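Side-chain contacts in hexokinase (Schistosoma mansoni, PDB 1BDG), which catalyses the transfer of a phosphate from ATP to glucose and other hexoses, giving hexose 6-phosphates at the entry to glycolysis: residues Val23-Glu28 with Asp260-Gln265; Lys268-Asp273 with Tyr282-Ser287; Ala374-Gly379 with Thr414-Lys419. All coordinates share one frame; numbering follows the deposited sequence.

Contact 1 of 3, residues Val23-Glu28 with Asp260-Gln265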
loop_
_atom_site.group_PDB
_atom_site.type_symbol
_atom_site.label_atom_id
_atom_site.label_comp_id
_atom_site.label_asym_id
_atom_site.label_seq_id
_atom_site.Cartn_x
_atom_site.Cartn_y
_atom_site.Cartn_z
ATOM N N VAL A 23 1.180 23.877 -2.064
ATOM C CA VAL A 23 1.018 23.284 -3.390
ATOM C C VAL A 23 2.383 23.246 -4.068
ATOM O O VAL A 23 2.692 22.318 -4.813
ATOM C CB VAL A 23 0.088 24.116 -4.283
ATOM C CG1 VAL A 23 0.047 23.532 -5.700
ATOM C CG2 VAL A 23 -1.302 24.147 -3.685
ATOM N N VAL A 24 3.218 24.237 -3.775
ATOM C CA VAL A 24 4.533 24.277 -4.389
ATOM C C VAL A 24 5.355 23.105 -3.873
ATOM O O VAL A 24 6.070 22.463 -4.648
ATOM C CB VAL A 24 5.297 25.616 -4.151
ATOM C CG1 VAL A 24 6.618 25.582 -4.927
ATOM C CG2 VAL A 24 4.446 26.826 -4.596
ATOM N N ASP A 25 5.214 22.775 -2.591
ATOM C CA ASP A 25 5.983 21.666 -2.050
ATOM C C ASP A 25 5.658 20.400 -2.819
ATOM O O ASP A 25 6.551 19.754 -3.355
ATOM C CB ASP A 25 5.734 21.487 -0.553
ATOM C CG ASP A 25 6.375 22.582 0.282
ATOM O OD1 ASP A 25 7.376 23.177 -0.161
ATOM O OD2 ASP A 25 5.890 22.840 1.401
ATOM N N TYR A 26 4.375 20.093 -2.951
ATOM C CA TYR A 26 3.952 18.903 -3.675
ATOM C C TYR A 26 4.404 18.913 -5.132
ATOM O O TYR A 26 4.848 17.891 -5.642
ATOM C CB TYR A 26 2.446 18.713 -3.537
ATOM C CG TYR A 26 2.045 18.486 -2.108
ATOM C CD1 TYR A 26 2.660 17.495 -1.358
ATOM C CD2 TYR A 26 1.097 19.288 -1.486
ATOM C CE1 TYR A 26 2.355 17.310 -0.023
ATOM C CE2 TYR A 26 0.777 19.105 -0.144
ATOM C CZ TYR A 26 1.422 18.112 0.578
ATOM O OH TYR A 26 1.176 17.931 1.906
ATOM N N GLU A 27 4.321 20.065 -5.796
ATOM C CA GLU A 27 4.781 20.159 -7.187
ATOM C C GLU A 27 6.212 19.586 -7.232
ATOM O O GLU A 27 6.541 18.770 -8.085
ATOM C CB GLU A 27 4.763 21.621 -7.680
ATOM C CG GLU A 27 3.358 22.265 -7.702
ATOM C CD GLU A 27 3.327 23.760 -8.105
ATOM O OE1 GLU A 27 4.294 24.506 -7.821
ATOM O OE2 GLU A 27 2.304 24.207 -8.670
ATOM N N GLU A 28 7.017 19.937 -6.237
ATOM C CA GLU A 28 8.390 19.477 -6.134
ATOM C C GLU A 28 8.537 17.991 -5.814
ATOM O O GLU A 28 9.314 17.305 -6.471
ATOM C CB GLU A 28 9.116 20.261 -5.069
ATOM C CG GLU A 28 10.577 19.947 -5.006
ATOM C CD GLU A 28 11.377 21.127 -5.440
ATOM O OE1 GLU A 28 10.992 22.251 -5.005
ATOM O OE2 GLU A 28 12.352 20.935 -6.229
ATOM N N ASP A 260 14.158 14.795 2.105
ATOM C CA ASP A 260 14.845 15.338 3.281
ATOM C C ASP A 260 14.463 16.720 3.763
ATOM O O ASP A 260 14.839 17.107 4.860
ATOM C CB ASP A 260 16.362 15.276 3.095
ATOM C CG ASP A 260 16.945 13.938 3.510
ATOM O OD1 ASP A 260 16.216 13.135 4.153
ATOM O OD2 ASP A 260 18.134 13.701 3.204
ATOM N N CYS A 261 13.760 17.484 2.945
ATOM C CA CYS A 261 13.364 18.819 3.357
ATOM C C CYS A 261 11.970 18.801 3.956
ATOM O O CYS A 261 11.602 19.674 4.747
ATOM C CB CYS A 261 13.355 19.739 2.150
ATOM S SG CYS A 261 14.943 19.924 1.433
ATOM N N TRP A 262 11.209 17.787 3.575
ATOM C CA TRP A 262 9.834 17.648 3.993
ATOM C C TRP A 262 9.596 16.664 5.130
ATOM O O TRP A 262 8.513 16.625 5.704
ATOM C CB TRP A 262 9.004 17.316 2.761
ATOM C CG TRP A 262 9.220 18.351 1.679
ATOM C CD1 TRP A 262 8.696 19.597 1.639
ATOM C CD2 TRP A 262 10.028 18.219 0.505
ATOM N NE1 TRP A 262 9.111 20.254 0.518
ATOM C CE2 TRP A 262 9.936 19.435 -0.199
ATOM C CE3 TRP A 262 10.828 17.198 -0.023
ATOM C CZ2 TRP A 262 10.610 19.659 -1.393
ATOM C CZ3 TRP A 262 11.501 17.423 -1.213
ATOM C CH2 TRP A 262 11.384 18.650 -1.882
ATOM N N ARG A 263 10.598 15.863 5.451
ATOM C CA ARG A 263 10.473 14.918 6.548
ATOM C C ARG A 263 10.741 15.645 7.868
ATOM O O ARG A 263 11.693 16.420 7.972
ATOM C CB ARG A 263 11.423 13.743 6.351
ATOM C CG ARG A 263 11.072 12.942 5.118
ATOM C CD ARG A 263 12.005 11.769 4.883
ATOM N NE ARG A 263 11.937 10.805 5.969
ATOM C CZ ARG A 263 12.874 10.646 6.902
ATOM N NH1 ARG A 263 13.990 11.389 6.897
ATOM N NH2 ARG A 263 12.673 9.748 7.859
ATOM N N THR A 264 9.847 15.442 8.838
ATOM C CA THR A 264 9.937 16.057 10.163
ATOM C C THR A 264 10.563 15.094 11.171
ATOM O O THR A 264 10.862 13.942 10.836
ATOM C CB THR A 264 8.544 16.465 10.670
ATOM O OG1 THR A 264 7.770 15.291 10.935
ATOM C CG2 THR A 264 7.821 17.310 9.635
ATOM N N GLN A 265 10.736 15.556 12.408
ATOM C CA GLN A 265 11.341 14.728 13.461
ATOM C C GLN A 265 10.460 13.563 13.901
ATOM O O GLN A 265 10.951 12.545 14.390
ATOM C CB GLN A 265 11.759 15.572 14.679
ATOM C CG GLN A 265 10.660 16.457 15.264
ATOM C CD GLN A 265 10.931 16.887 16.710
ATOM O OE1 GLN A 265 10.723 16.117 17.659
ATOM N NE2 GLN A 265 11.360 18.128 16.878
#

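Contact 2 of 3, residues Lys268-Asp273 with Tyr282-Ser287. With GLC (alpha-D-glucopyranose), chain B.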
loop_
_atom_site.group_PDB
_atom_site.type_symbol
_atom_site.label_atom_id
_atom_site.label_comp_id
_atom_site.label_asym_id
_atom_site.label_seq_id
_atom_site.Cartn_x
_atom_site.Cartn_y
_atom_site.Cartn_z
ATOM N N LYS A 268 11.126 10.912 11.541
ATOM C CA LYS A 268 12.425 10.313 11.828
ATOM C C LYS A 268 12.416 9.399 13.034
ATOM O O LYS A 268 12.996 8.321 12.974
ATOM C CB LYS A 268 13.500 11.392 11.989
ATOM C CG LYS A 268 13.702 12.202 10.746
ATOM C CD LYS A 268 14.745 13.277 10.898
ATOM C CE LYS A 268 14.695 14.138 9.648
ATOM N NZ LYS A 268 15.873 14.985 9.397
ATOM N N SER A 269 11.765 9.795 14.123
ATOM C CA SER A 269 11.729 8.936 15.300
ATOM C C SER A 269 10.727 7.798 15.140
ATOM O O SER A 269 10.769 6.824 15.897
ATOM C CB SER A 269 11.445 9.735 16.562
ATOM O OG SER A 269 10.179 10.352 16.494
ATOM N N MET A 270 9.805 7.945 14.189
ATOM C CA MET A 270 8.811 6.916 13.872
ATOM C C MET A 270 9.588 5.895 13.037
ATOM O O MET A 270 9.568 4.699 13.303
ATOM C CB MET A 270 7.679 7.538 13.034
ATOM C CG MET A 270 6.421 6.699 12.785
ATOM S SD MET A 270 6.527 5.480 11.471
ATOM C CE MET A 270 6.786 6.481 10.135
ATOM N N ASP A 271 10.323 6.404 12.058
ATOM C CA ASP A 271 11.151 5.584 11.179
ATOM C C ASP A 271 12.254 4.835 11.974
ATOM O O ASP A 271 12.359 3.607 11.911
ATOM C CB ASP A 271 11.756 6.485 10.092
ATOM C CG ASP A 271 12.669 5.741 9.166
ATOM O OD1 ASP A 271 12.270 4.661 8.696
ATOM O OD2 ASP A 271 13.794 6.230 8.925
ATOM N N ILE A 272 13.050 5.571 12.738
ATOM C CA ILE A 272 14.110 4.981 13.551
ATOM C C ILE A 272 13.628 3.736 14.338
ATOM O O ILE A 272 14.312 2.713 14.385
ATOM C CB ILE A 272 14.664 6.050 14.576
ATOM C CG1 ILE A 272 15.584 7.058 13.893
ATOM C CG2 ILE A 272 15.410 5.399 15.717
ATOM C CD1 ILE A 272 15.926 8.250 14.790
ATOM N N ASP A 273 12.427 3.831 14.904
ATOM C CA ASP A 273 11.835 2.795 15.754
ATOM C C ASP A 273 11.000 1.750 15.010
ATOM O O ASP A 273 10.420 0.844 15.636
ATOM C CB ASP A 273 11.027 3.506 16.865
ATOM C CG ASP A 273 10.423 2.554 17.907
ATOM O OD1 ASP A 273 11.116 1.640 18.433
ATOM O OD2 ASP A 273 9.229 2.762 18.238
ATOM N N TYR A 282 8.981 7.204 1.848
ATOM C CA TYR A 282 7.805 7.883 1.341
ATOM C C TYR A 282 6.560 7.176 1.867
ATOM O O TYR A 282 5.599 7.838 2.280
ATOM C CB TYR A 282 7.815 7.913 -0.190
ATOM C CG TYR A 282 6.536 8.415 -0.817
ATOM C CD1 TYR A 282 6.193 9.761 -0.776
ATOM C CD2 TYR A 282 5.683 7.546 -1.475
ATOM C CE1 TYR A 282 5.030 10.228 -1.380
ATOM C CE2 TYR A 282 4.520 8.005 -2.087
ATOM C CZ TYR A 282 4.205 9.346 -2.034
ATOM O OH TYR A 282 3.067 9.789 -2.652
ATOM N N GLU A 283 6.599 5.844 1.918
ATOM C CA GLU A 283 5.452 5.080 2.392
ATOM C C GLU A 283 5.068 5.413 3.821
ATOM O O GLU A 283 3.894 5.473 4.162
ATOM C CB GLU A 283 5.714 3.585 2.284
ATOM C CG GLU A 283 4.684 2.746 3.016
ATOM C CD GLU A 283 4.851 1.290 2.772
ATOM O OE1 GLU A 283 5.706 0.675 3.431
ATOM O OE2 GLU A 283 4.130 0.760 1.909
ATOM N N LYS A 284 6.072 5.603 4.660
ATOM C CA LYS A 284 5.860 5.917 6.059
ATOM C C LYS A 284 5.176 7.264 6.285
ATOM O O LYS A 284 4.716 7.552 7.398
ATOM C CB LYS A 284 7.194 5.829 6.793
ATOM C CG LYS A 284 7.683 4.408 6.913
ATOM C CD LYS A 284 9.141 4.319 7.250
ATOM C CE LYS A 284 9.426 3.095 8.101
ATOM N NZ LYS A 284 10.315 2.109 7.466
ATOM N N MET A 285 5.126 8.093 5.238
ATOM C CA MET A 285 4.484 9.405 5.315
ATOM C C MET A 285 3.050 9.300 4.831
ATOM O O MET A 285 2.224 10.123 5.187
ATOM C CB MET A 285 5.204 10.436 4.429
ATOM C CG MET A 285 6.655 10.786 4.808
ATOM S SD MET A 285 7.540 11.718 3.521
ATOM C CE MET A 285 7.266 13.386 3.985
ATOM N N VAL A 286 2.754 8.227 4.102
ATOM C CA VAL A 286 1.449 8.001 3.478
ATOM C C VAL A 286 0.522 6.851 3.934
ATOM O O VAL A 286 -0.668 7.074 4.164
ATOM C CB VAL A 286 1.634 7.866 1.933
ATOM C CG1 VAL A 286 0.312 7.698 1.238
ATOM C CG2 VAL A 286 2.353 9.062 1.387
ATOM N N SER A 287 1.056 5.636 4.048
ATOM C CA SER A 287 0.259 4.463 4.389
ATOM C C SER A 287 -0.387 4.284 5.761
ATOM O O SER A 287 0.090 4.782 6.785
ATOM C CB SER A 287 1.049 3.211 4.059
ATOM O OG SER A 287 2.093 3.005 4.998
HETATM C C1 GLC B . 4.337 -2.128 0.318
HETATM C C2 GLC B . 4.993 -3.181 -0.575
HETATM C C3 GLC B . 4.503 -3.024 -1.996
HETATM C C4 GLC B . 2.986 -3.092 -2.023
HETATM C C5 GLC B . 2.421 -2.025 -1.111
HETATM C C6 GLC B . 0.906 -2.075 -1.037
HETATM O O1 GLC B . 4.654 -0.875 -0.190
HETATM O O2 GLC B . 6.412 -3.039 -0.558
HETATM O O3 GLC B . 5.036 -4.052 -2.817
HETATM O O4 GLC B . 2.520 -2.907 -3.338
HETATM O O5 GLC B . 2.911 -2.232 0.215
HETATM O O6 GLC B . 0.468 -3.006 -0.070
#

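Contact 3 of 3, residues Ala374-Gly379 with Thr414-Lys419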
loop_
_atom_site.group_PDB
_atom_site.type_symbol
_atom_site.label_atom_id
_atom_site.label_comp_id
_atom_site.label_asym_id
_atom_site.label_seq_id
_atom_site.Cartn_x
_atom_site.Cartn_y
_atom_site.Cartn_z
ATOM N N ALA A 374 -0.897 13.144 4.193
ATOM C CA ALA A 374 -0.859 11.782 3.697
ATOM C C ALA A 374 -1.541 11.727 2.349
ATOM O O ALA A 374 -0.920 11.379 1.345
ATOM C CB ALA A 374 -1.548 10.878 4.672
ATOM N N ALA A 375 -2.810 12.142 2.323
ATOM C CA ALA A 375 -3.614 12.148 1.096
ATOM C C ALA A 375 -2.919 12.955 0.006
ATOM O O ALA A 375 -2.658 12.447 -1.078
ATOM C CB ALA A 375 -5.016 12.708 1.369
ATOM N N TYR A 376 -2.563 14.191 0.317
ATOM C CA TYR A 376 -1.881 15.044 -0.637
ATOM C C TYR A 376 -0.631 14.389 -1.207
ATOM O O TYR A 376 -0.337 14.544 -2.384
ATOM C CB TYR A 376 -1.523 16.372 0.015
ATOM C CG TYR A 376 -2.699 17.274 0.254
ATOM C CD1 TYR A 376 -3.914 17.050 -0.389
ATOM C CD2 TYR A 376 -2.601 18.364 1.103
ATOM C CE1 TYR A 376 -4.992 17.888 -0.195
ATOM C CE2 TYR A 376 -3.681 19.210 1.308
ATOM C CZ TYR A 376 -4.872 18.961 0.652
ATOM O OH TYR A 376 -5.948 19.776 0.856
ATOM N N LEU A 377 0.110 13.652 -0.387
ATOM C CA LEU A 377 1.308 12.998 -0.892
ATOM C C LEU A 377 0.968 11.959 -1.974
ATOM O O LEU A 377 1.574 11.969 -3.050
ATOM C CB LEU A 377 2.143 12.401 0.245
ATOM C CG LEU A 377 3.008 13.366 1.071
ATOM C CD1 LEU A 377 3.716 12.645 2.196
ATOM C CD2 LEU A 377 4.021 14.041 0.180
ATOM N N ALA A 378 -0.042 11.123 -1.727
ATOM C CA ALA A 378 -0.459 10.100 -2.698
ATOM C C ALA A 378 -0.958 10.815 -3.947
ATOM O O ALA A 378 -0.697 10.376 -5.083
ATOM C CB ALA A 378 -1.557 9.239 -2.116
ATOM N N GLY A 379 -1.632 11.944 -3.712
ATOM C CA GLY A 379 -2.165 12.770 -4.777
ATOM C C GLY A 379 -1.068 13.305 -5.674
ATOM O O GLY A 379 -1.220 13.349 -6.893
ATOM N N THR A 414 -7.481 13.592 -4.557
ATOM C CA THR A 414 -7.968 14.054 -5.855
ATOM C C THR A 414 -7.711 15.558 -6.062
ATOM O O THR A 414 -7.300 15.987 -7.137
ATOM C CB THR A 414 -9.479 13.765 -5.980
ATOM O OG1 THR A 414 -9.709 12.378 -5.737
ATOM C CG2 THR A 414 -9.990 14.104 -7.365
ATOM N N ASP A 415 -7.931 16.359 -5.030
ATOM C CA ASP A 415 -7.691 17.781 -5.178
ATOM C C ASP A 415 -6.222 18.010 -5.505
ATOM O O ASP A 415 -5.900 18.839 -6.367
ATOM C CB ASP A 415 -8.101 18.553 -3.921
ATOM C CG ASP A 415 -9.617 18.567 -3.703
ATOM O OD1 ASP A 415 -10.371 17.913 -4.488
ATOM O OD2 ASP A 415 -10.055 19.239 -2.730
ATOM N N MET A 416 -5.321 17.247 -4.887
ATOM C CA MET A 416 -3.907 17.449 -5.180
ATOM C C MET A 416 -3.563 17.003 -6.609
ATOM O O MET A 416 -2.889 17.739 -7.342
ATOM C CB MET A 416 -3.019 16.769 -4.152
ATOM C CG MET A 416 -1.542 17.117 -4.301
ATOM S SD MET A 416 -1.193 18.887 -4.489
ATOM C CE MET A 416 -2.120 19.668 -3.176
ATOM N N VAL A 417 -4.060 15.832 -7.027
ATOM C CA VAL A 417 -3.808 15.341 -8.391
ATOM C C VAL A 417 -4.366 16.365 -9.370
ATOM O O VAL A 417 -3.889 16.477 -10.497
ATOM C CB VAL A 417 -4.551 14.036 -8.715
ATOM C CG1 VAL A 417 -4.153 13.566 -10.097
ATOM C CG2 VAL A 417 -4.291 12.970 -7.668
ATOM N N ASP A 418 -5.360 17.123 -8.924
ATOM C CA ASP A 418 -5.987 18.109 -9.763
ATOM C C ASP A 418 -5.150 19.352 -10.010
ATOM O O ASP A 418 -5.214 19.932 -11.084
ATOM C CB ASP A 418 -7.329 18.481 -9.178
ATOM C CG ASP A 418 -8.447 18.255 -10.137
ATOM O OD1 ASP A 418 -8.316 18.676 -11.294
ATOM O OD2 ASP A 418 -9.463 17.663 -9.740
ATOM N N LYS A 419 -4.380 19.785 -9.022
ATOM C CA LYS A 419 -3.536 20.974 -9.203
ATOM C C LYS A 419 -2.238 20.644 -9.934
ATOM O O LYS A 419 -1.545 21.548 -10.403
ATOM C CB LYS A 419 -3.174 21.607 -7.852
ATOM C CG LYS A 419 -4.308 22.335 -7.175
ATOM C CD LYS A 419 -3.992 22.587 -5.722
ATOM C CE LYS A 419 -5.183 23.181 -5.008
ATOM N NZ LYS A 419 -6.399 22.344 -5.205
#

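Contact 1 of 3, residues Val23-Glu28 with Asp260-Gln265
Asp25 and Glu28, one turn apart near the start of helix 23-41, meet the indole of Trp262 and join helix 23-41 to a surface loop of the large subdomain in an actin-like ATPase fold. The loop, Asp260-Gln265, leads into helix 265-272, and Trp262 reaches out from it with its ring directed at the helix. Two parts of the indole are used. On the pyrrole side, NE1 donates a weak hydrogen bond to Asp25 OD1 at 3.5 Å, fairly straight at 159°; OD1 sits at the ring edge, in the indole plane, while the carboxylate itself is turned 64° from it. A short acidic side chain suits this place because its second oxygen, OD2, accepts from Ser22 N just ahead of the helix, which probably helps to set the rotation of the carboxylate. On the benzene side the contact is apolar. Glu28 points CG away from its own backbone N (chi1 -174°), and this lays the methylene by the six-membered ring; the chain then bends so that the carboxylate leaves toward Arg32, a long and weak ion pair. Cys261 CB lies over one face of the indole, and Leu21, Ile29 and Arg32 also touch it. A flat residue with one N-H thus serves both neighbours: Glu28 CG is 3.5 Å from Trp262 CH2 and 3.6 Å from Trp262 CZ2.

Contact 2 of 3, residues Lys268-Asp273 with Tyr282-Ser287
Behind the glucose pocket, Met270 and Asp271 of helix 265-272 pack against Lys284, the residue that follows the sugar-binding Glu283. The short, weakly bonded helix at about 283-286 therefore has two working sides. On one, the extended side chain of Glu283 lets OE2 accept a hydrogen bond from glucose O1 at 2.7 Å, and the same oxygen takes a second from Thr222 N, which would help to hold the carboxylate in place. On the other, Lys284 runs out toward helix 265-272. The base of the lysine packs against carbon: Met270 ends in a methyl that comes up to the root of the lysine, with CE 3.4 Å from Lys284 CB and 3.6 Å from Lys284 O. A flexible thioether chain, bent at both outer torsions, can turn its methyl onto this spot. The far end of Lys284 is ionic. Asp271, with CG anti to the backbone N (chi1 178°), presents OD1 across the lysine chain, making a salt bridge of 3.4 Å to Lys284 NZ and lying 3.3 Å from Lys284 CE. Both residues are buried, but each has further help from the intervening loop: Asp271 OD1 also accepts from Gly278 N, and Lys284 NZ donates to Lys279 O. Through these bonds to main chain the two charged ends also engage the loop between the helices. The packing lies behind the hexokinase glucose site, probably as part of its second shell; Glu283 shares the first shell with Thr161, Lys162, Asn196, Asp197, Asn223 and Glu249.

Contact 3 of 3, residues Ala374-Gly379 with Thr414-Lys419
Tyr376 and Met416 carry the apolar part of this crossing between helix 357-389 and helix 409-420, the latter lying in the beta-alpha-beta crossover between parallel strands 393-399 and 426-431 of the large subdomain. Met416 makes a CH-pi contact: its CE lies 4.3 Å from the centroid of the Tyr376 ring, over one face and 14° off the ring normal. The flat ring offers a face to this flexible side chain, whose bends at chi2 (48°) and chi3 bring the methyl there, while nearer the backbone Met416 CB touches Tyr376 CD1 at 3.9 Å. Side chains also meet main chain. Met416 CG approaches Tyr376 O at 3.4 Å, and branched Val417 puts its CG2 methyl beside Gly379 O. Backbone against backbone is the third kind. Gly379, with no side chain, leaves room for Met416, and its CA is 4.7 Å from Val417 CA; Val417 CA makes a bent CA-H...O contact with Gly379 O. The axes of the two segments approach to 7.5 Å and cross at -41°. No hydrogen bond or salt bridge joins these segments, which suggests that their association depends largely on packing and burial of carbon, with glycine allowing the closeness.

Overall arrangement
From the N terminus, contact 1 closes the longest loop, 231 residues that include the small subdomain, and brings helix 23-41 onto the large one. Contact 2 follows at once, closing eight residues between helix 265-272 and the short helix carrying Glu283; contact 3 then closes thirty-four that contain strand 393-399. The three loops stand in series along the chain, neither nesting nor crossing, yet in space they touch. Segment 374-379 is the common partner: Leu377 O accepts a hydrogen bond from Tyr282 OH, and its side chain packs on Met285 and Val286, while Tyr26 touches Tyr376 and Leu377, and also Met416 of segment 414-419. Helix 357-389 thus links helix 23-41, the sugar-site helix and the beta-alpha-beta unit.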